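Local coordinates for protein uroporphyrinogen III synthase (Thermus thermophilus, PDB 1WCW) that probably acts as a uroporphyrinogen-III synthase, forming the uroporphyrinogen III from which natural porphyrins are made, at residues A[209-223]-A[232-244]. Sequence-based numbering, arbitrary orientation.
Sequences REALNTRVKALAVGR and WGVKPFYVDETER
Lys217 lays its aliphatic chain over one face of the Phe237 ring. Lys217 CD sits 3.7 Å from the centroid of the Phe237 ring, almost on the normal, a CH-pi contact. Phe237 has CG anti to its backbone N (chi1 177°), which sets the ring alongside the lysine. The Lys217 ammonium bends off at the last torsion and adds at most a weak cation-pi attraction. Beyond this pair, strands 217-221 and 238-240 run parallel. Ala220 N donates to Tyr238 O and Ala220 O accepts from Asp240 N (2.8 Å). Gly222 N then bonds Asp240 O. This is a beta-alpha-beta crossover through helix 223-231, and it places 238-240 at the edge of the five-stranded parallel sheet. Ala220 and Val239 face that helix, while Leu219 and Val221 pack on helix 245-260.

At the other end, Asn213 binds the backbone with both polar atoms of its amide. Asn213 ND2 donates to Gly233 O (2.9 Å), which lies in the amide plane, and Asn213 OD1 accepts from Lys235 N (3.2 Å). Arg209 grips Trp232 O side-on, through NE at 2.7 Å and NH1 at 3.1 Å. Val234 packs against the same helix, CG1 on Leu212 CB and CG2 near Arg209 CG. A water joins Leu212 O, Ala218 N and Lys235 O. The polar side chains of helix 205-214 thus hold the 232-235 loop through its main chain, and backbone bonding takes over along the strands.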
loop_
_atom_site.group_PDB
_atom_site.type_symbol
_atom_site.label_atom_id
_atom_site.label_comp_id
_atom_site.label_asym_id
_atom_site.label_seq_id
_atom_site.Cartn_x
_atom_site.Cartn_y
_atom_site.Cartn_z
ATOM N N ARG A 209 -13.427 -15.689 1.038
ATOM C CA ARG A 209 -12.291 -16.538 0.635
ATOM C C ARG A 209 -12.776 -17.590 -0.346
ATOM O O ARG A 209 -12.147 -17.804 -1.388
ATOM C CB ARG A 209 -11.705 -17.205 1.849
ATOM C CG ARG A 209 -10.607 -18.136 1.507
ATOM C CD ARG A 209 -10.055 -18.850 2.727
ATOM N NE ARG A 209 -9.488 -17.976 3.686
ATOM C CZ ARG A 209 -9.882 -17.863 4.956
ATOM N NH1 ARG A 209 -9.227 -17.029 5.747
ATOM N NH2 ARG A 209 -10.931 -18.533 5.447
ATOM N N GLU A 210 -13.896 -18.271 -0.037
ATOM C CA GLU A 210 -14.427 -19.259 -0.957
ATOM C C GLU A 210 -14.748 -18.639 -2.329
ATOM O O GLU A 210 -14.390 -19.218 -3.356
ATOM C CB GLU A 210 -15.674 -19.930 -0.368
ATOM C CG GLU A 210 -16.348 -20.894 -1.334
ATOM C CD GLU A 210 -17.449 -21.696 -0.633
ATOM O OE1 GLU A 210 -18.132 -22.482 -1.308
ATOM O OE2 GLU A 210 -17.583 -21.529 0.598
ATOM N N ALA A 211 -15.370 -17.451 -2.323
ATOM C CA ALA A 211 -15.697 -16.813 -3.580
ATOM C C ALA A 211 -14.433 -16.474 -4.414
ATOM O O ALA A 211 -14.417 -16.751 -5.604
ATOM C CB ALA A 211 -16.529 -15.574 -3.309
ATOM N N LEU A 212 -13.388 -15.933 -3.753
ATOM C CA LEU A 212 -12.146 -15.523 -4.476
ATOM C C LEU A 212 -11.261 -16.698 -4.849
ATOM O O LEU A 212 -10.377 -16.556 -5.664
ATOM C CB LEU A 212 -11.355 -14.494 -3.695
ATOM C CG LEU A 212 -12.084 -13.135 -3.665
ATOM C CD1 LEU A 212 -11.435 -12.227 -2.678
ATOM C CD2 LEU A 212 -12.139 -12.532 -5.016
ATOM N N ASN A 213 -11.492 -17.883 -4.285
ATOM C CA ASN A 213 -10.768 -19.068 -4.697
ATOM C C ASN A 213 -11.536 -19.877 -5.742
ATOM O O ASN A 213 -10.927 -20.487 -6.598
ATOM C CB ASN A 213 -10.513 -19.980 -3.512
ATOM C CG ASN A 213 -9.322 -19.575 -2.728
ATOM O OD1 ASN A 213 -8.382 -18.966 -3.281
ATOM N ND2 ASN A 213 -9.317 -19.882 -1.446
ATOM N N THR A 214 -12.857 -19.881 -5.699
ATOM C CA THR A 214 -13.604 -20.779 -6.562
ATOM C C THR A 214 -14.567 -20.209 -7.520
ATOM O O THR A 214 -15.019 -20.920 -8.385
ATOM C CB THR A 214 -14.338 -21.794 -5.688
ATOM O OG1 THR A 214 -15.445 -21.200 -5.056
ATOM C CG2 THR A 214 -13.411 -22.406 -4.626
ATOM N N ARG A 215 -14.899 -18.940 -7.402
ATOM C CA ARG A 215 -15.896 -18.341 -8.293
ATOM C C ARG A 215 -15.479 -17.044 -8.974
ATOM O O ARG A 215 -15.958 -16.757 -10.083
ATOM C CB ARG A 215 -17.222 -18.056 -7.574
ATOM C CG ARG A 215 -17.981 -19.287 -6.992
ATOM C CD ARG A 215 -19.179 -18.828 -6.139
ATOM N NE ARG A 215 -19.221 -17.385 -5.931
ATOM C CZ ARG A 215 -19.121 -16.805 -4.741
ATOM N NH1 ARG A 215 -19.147 -15.479 -4.642
ATOM N NH2 ARG A 215 -18.999 -17.548 -3.644
ATOM N N VAL A 216 -14.666 -16.216 -8.310
ATOM C CA VAL A 216 -14.207 -14.951 -8.904
ATOM C C VAL A 216 -12.694 -15.020 -8.924
ATOM O O VAL A 216 -12.077 -15.347 -7.887
ATOM C CB VAL A 216 -14.651 -13.810 -7.980
ATOM C CG1 VAL A 216 -14.087 -12.483 -8.512
ATOM C CG2 VAL A 216 -16.172 -13.754 -7.932
ATOM N N LYS A 217 -12.083 -14.703 -10.020
ATOM C CA LYS A 217 -10.600 -14.795 -10.083
ATOM C C LYS A 217 -9.972 -13.534 -9.481
ATOM O O LYS A 217 -10.251 -12.424 -9.949
ATOM C CB LYS A 217 -10.220 -15.008 -11.532
ATOM C CG LYS A 217 -10.662 -16.412 -12.013
ATOM C CD LYS A 217 -10.435 -16.547 -13.478
ATOM C CE LYS A 217 -10.807 -17.970 -13.958
ATOM N NZ LYS A 217 -12.221 -18.301 -13.749
ATOM N N ALA A 218 -9.069 -13.725 -8.512
ATOM C CA ALA A 218 -8.393 -12.598 -7.920
ATOM C C ALA A 218 -7.170 -12.249 -8.719
ATOM O O ALA A 218 -6.359 -13.161 -9.063
ATOM C CB ALA A 218 -8.031 -12.913 -6.500
ATOM N N LEU A 219 -7.009 -10.990 -9.076
ATOM C CA LEU A 219 -5.884 -10.533 -9.867
ATOM C C LEU A 219 -5.098 -9.583 -9.006
ATOM O O LEU A 219 -5.685 -8.753 -8.304
ATOM C CB LEU A 219 -6.324 -9.775 -11.152
ATOM C CG LEU A 219 -7.487 -10.457 -11.890
ATOM C CD1 LEU A 219 -7.923 -9.599 -13.059
ATOM C CD2 LEU A 219 -7.126 -11.819 -12.362
ATOM N N ALA A 220 -3.755 -9.691 -9.059
ATOM C CA ALA A 220 -2.917 -8.822 -8.200
ATOM C C ALA A 220 -1.880 -8.060 -8.998
ATOM O O ALA A 220 -1.217 -8.728 -9.818
ATOM C CB ALA A 220 -2.186 -9.670 -7.114
ATOM N N VAL A 221 -1.760 -6.789 -8.754
ATOM C CA VAL A 221 -0.656 -6.008 -9.352
ATOM C C VAL A 221 0.374 -5.927 -8.239
ATOM O O VAL A 221 0.148 -5.239 -7.218
ATOM C CB VAL A 221 -1.092 -4.586 -9.695
ATOM C CG1 VAL A 221 0.135 -3.769 -10.236
ATOM C CG2 VAL A 221 -2.155 -4.624 -10.747
ATOM N N GLY A 222 1.467 -6.680 -8.409
ATOM C CA GLY A 222 2.586 -6.646 -7.464
ATOM C C GLY A 222 2.673 -7.910 -6.616
ATOM O O GLY A 222 1.618 -8.500 -6.184
ATOM N N ARG A 223 3.894 -8.385 -6.353
ATOM C CA ARG A 223 4.100 -9.525 -5.506
ATOM C C ARG A 223 3.625 -9.283 -4.055
ATOM O O ARG A 223 3.169 -10.238 -3.381
ATOM C CB ARG A 223 5.631 -9.904 -5.520
ATOM C CG ARG A 223 5.937 -11.368 -5.431
ATOM C CD ARG A 223 5.392 -12.076 -6.662
ATOM N NE ARG A 223 4.476 -13.143 -6.261
ATOM C CZ ARG A 223 3.947 -14.018 -7.094
ATOM N NH1 ARG A 223 3.131 -14.949 -6.652
ATOM N NH2 ARG A 223 4.267 -13.969 -8.385
ATOM N N TRP A 232 -4.407 -14.396 3.452
ATOM C CA TRP A 232 -5.810 -14.589 3.802
ATOM C C TRP A 232 -6.337 -15.890 3.228
ATOM O O TRP A 232 -7.541 -16.108 3.289
ATOM C CB TRP A 232 -6.666 -13.405 3.357
ATOM C CG TRP A 232 -6.502 -12.217 4.243
ATOM C CD1 TRP A 232 -5.651 -11.105 4.080
ATOM C CD2 TRP A 232 -7.218 -11.959 5.467
ATOM N NE1 TRP A 232 -5.812 -10.225 5.095
ATOM C CE2 TRP A 232 -6.758 -10.714 5.973
ATOM C CE3 TRP A 232 -8.202 -12.654 6.192
ATOM C CZ2 TRP A 232 -7.252 -10.124 7.145
ATOM C CZ3 TRP A 232 -8.709 -12.064 7.366
ATOM C CH2 TRP A 232 -8.228 -10.819 7.838
ATOM N N GLY A 233 -5.478 -16.731 2.663
ATOM C CA GLY A 233 -5.954 -18.001 2.145
ATOM C C GLY A 233 -6.485 -17.955 0.730
ATOM O O GLY A 233 -7.207 -18.859 0.308
ATOM N N VAL A 234 -6.161 -16.914 -0.046
ATOM C CA VAL A 234 -6.582 -16.814 -1.429
ATOM C C VAL A 234 -5.415 -16.855 -2.374
ATOM O O VAL A 234 -4.412 -16.157 -2.129
ATOM C CB VAL A 234 -7.361 -15.505 -1.648
ATOM C CG1 VAL A 234 -7.650 -15.321 -3.163
ATOM C CG2 VAL A 234 -8.658 -15.543 -0.820
ATOM N N LYS A 235 -5.424 -17.731 -3.360
ATOM C CA LYS A 235 -4.348 -17.736 -4.313
ATOM C C LYS A 235 -4.737 -16.907 -5.553
ATOM O O LYS A 235 -5.732 -17.230 -6.228
ATOM C CB LYS A 235 -4.085 -19.202 -4.764
ATOM C CG LYS A 235 -2.943 -19.325 -5.765
ATOM C CD LYS A 235 -2.882 -20.752 -6.286
ATOM C CE LYS A 235 -1.954 -20.907 -7.443
ATOM N NZ LYS A 235 -2.551 -20.328 -8.669
ATOM N N PRO A 236 -4.006 -15.854 -5.900
ATOM C CA PRO A 236 -4.368 -15.057 -7.090
ATOM C C PRO A 236 -4.354 -15.914 -8.320
ATOM O O PRO A 236 -3.454 -16.799 -8.478
ATOM C CB PRO A 236 -3.292 -14.022 -7.210
ATOM C CG PRO A 236 -2.583 -14.033 -5.903
ATOM C CD PRO A 236 -2.811 -15.347 -5.229
ATOM N N PHE A 237 -5.280 -15.677 -9.230
ATOM C CA PHE A 237 -5.300 -16.401 -10.470
ATOM C C PHE A 237 -4.165 -15.832 -11.325
ATOM O O PHE A 237 -3.542 -16.565 -12.137
ATOM C CB PHE A 237 -6.655 -16.148 -11.193
ATOM C CG PHE A 237 -6.750 -16.799 -12.545
ATOM C CD1 PHE A 237 -6.989 -18.159 -12.633
ATOM C CD2 PHE A 237 -6.586 -16.034 -13.701
ATOM C CE1 PHE A 237 -7.068 -18.778 -13.884
ATOM C CE2 PHE A 237 -6.655 -16.640 -14.975
ATOM C CZ PHE A 237 -6.900 -18.016 -15.042
ATOM N N TYR A 238 -3.910 -14.543 -11.321
ATOM C CA TYR A 238 -2.874 -13.907 -12.144
ATOM C C TYR A 238 -2.218 -12.784 -11.354
ATOM O O TYR A 238 -2.886 -11.998 -10.653
ATOM C CB TYR A 238 -3.535 -13.354 -13.389
ATOM C CG TYR A 238 -2.635 -12.637 -14.329
ATOM C CD1 TYR A 238 -1.803 -13.323 -15.212
ATOM C CD2 TYR A 238 -2.517 -11.273 -14.258
ATOM C CE1 TYR A 238 -0.816 -12.570 -15.988
ATOM C CE2 TYR A 238 -1.590 -10.556 -15.000
ATOM C CZ TYR A 238 -0.751 -11.221 -15.838
ATOM O OH TYR A 238 0.172 -10.387 -16.468
ATOM N N VAL A 239 -0.885 -12.706 -11.421
ATOM C CA VAL A 239 -0.101 -11.679 -10.754
ATOM C C VAL A 239 0.711 -10.897 -11.796
ATOM O O VAL A 239 1.528 -11.517 -12.521
ATOM C CB VAL A 239 0.845 -12.234 -9.702
ATOM C CG1 VAL A 239 1.645 -11.123 -9.014
ATOM C CG2 VAL A 239 0.063 -13.042 -8.690
ATOM N N ASP A 240 0.520 -9.603 -11.862
ATOM C CA ASP A 240 1.265 -8.759 -12.821
ATOM C C ASP A 240 2.372 -8.013 -12.075
ATOM O O ASP A 240 2.160 -7.444 -11.018
ATOM C CB ASP A 240 0.375 -7.749 -13.429
ATOM C CG ASP A 240 1.003 -7.105 -14.614
ATOM O OD1 ASP A 240 0.913 -7.661 -15.730
ATOM O OD2 ASP A 240 1.573 -6.047 -14.396
ATOM N N GLU A 241 3.549 -7.927 -12.686
ATOM C CA GLU A 241 4.634 -7.268 -11.996
ATOM C C GLU A 241 5.148 -6.051 -12.709
ATOM O O GLU A 241 6.328 -5.694 -12.548
ATOM C CB GLU A 241 5.753 -8.247 -11.779
ATOM C CG GLU A 241 5.384 -9.213 -10.697
ATOM C CD GLU A 241 6.444 -10.231 -10.468
ATOM O OE1 GLU A 241 7.556 -9.831 -10.062
ATOM O OE2 GLU A 241 6.180 -11.430 -10.706
ATOM N N THR A 242 4.270 -5.369 -13.423
ATOM C CA THR A 242 4.655 -4.179 -14.166
ATOM C C THR A 242 4.036 -2.902 -13.695
ATOM O O THR A 242 4.457 -1.822 -14.119
ATOM C CB THR A 242 4.240 -4.246 -15.661
ATOM O OG1 THR A 242 2.826 -4.000 -15.789
ATOM C CG2 THR A 242 4.633 -5.551 -16.290
ATOM N N GLU A 243 3.006 -2.984 -12.865
ATOM C CA GLU A 243 2.367 -1.738 -12.459
ATOM C C GLU A 243 1.608 -1.030 -13.637
ATOM O O GLU A 243 1.102 0.096 -13.451
ATOM C CB GLU A 243 3.408 -0.778 -11.844
ATOM C CG GLU A 243 4.173 -1.350 -10.632
ATOM C CD GLU A 243 5.102 -0.320 -9.957
ATOM O OE1 GLU A 243 6.027 0.192 -10.622
ATOM O OE2 GLU A 243 4.923 -0.019 -8.749
ATOM N N ARG A 244 1.510 -1.643 -14.833
ATOM C CA ARG A 244 0.748 -1.020 -15.934
ATOM C C ARG A 244 -0.628 -1.712 -15.978
ATOM O O ARG A 244 -0.655 -2.947 -16.011
ATOM C CB ARG A 244 1.452 -1.221 -17.280
ATOM C CG ARG A 244 2.840 -0.551 -17.321
ATOM C CD ARG A 244 3.281 -0.342 -18.778
ATOM N NE ARG A 244 3.514 -1.632 -19.434
ATOM C CZ ARG A 244 4.518 -2.445 -19.132
ATOM N NH1 ARG A 244 4.630 -3.592 -19.760
ATOM N NH2 ARG A 244 5.409 -2.083 -18.222
HETATM O O HOH W 1 -8.223 -16.255 -7.273
#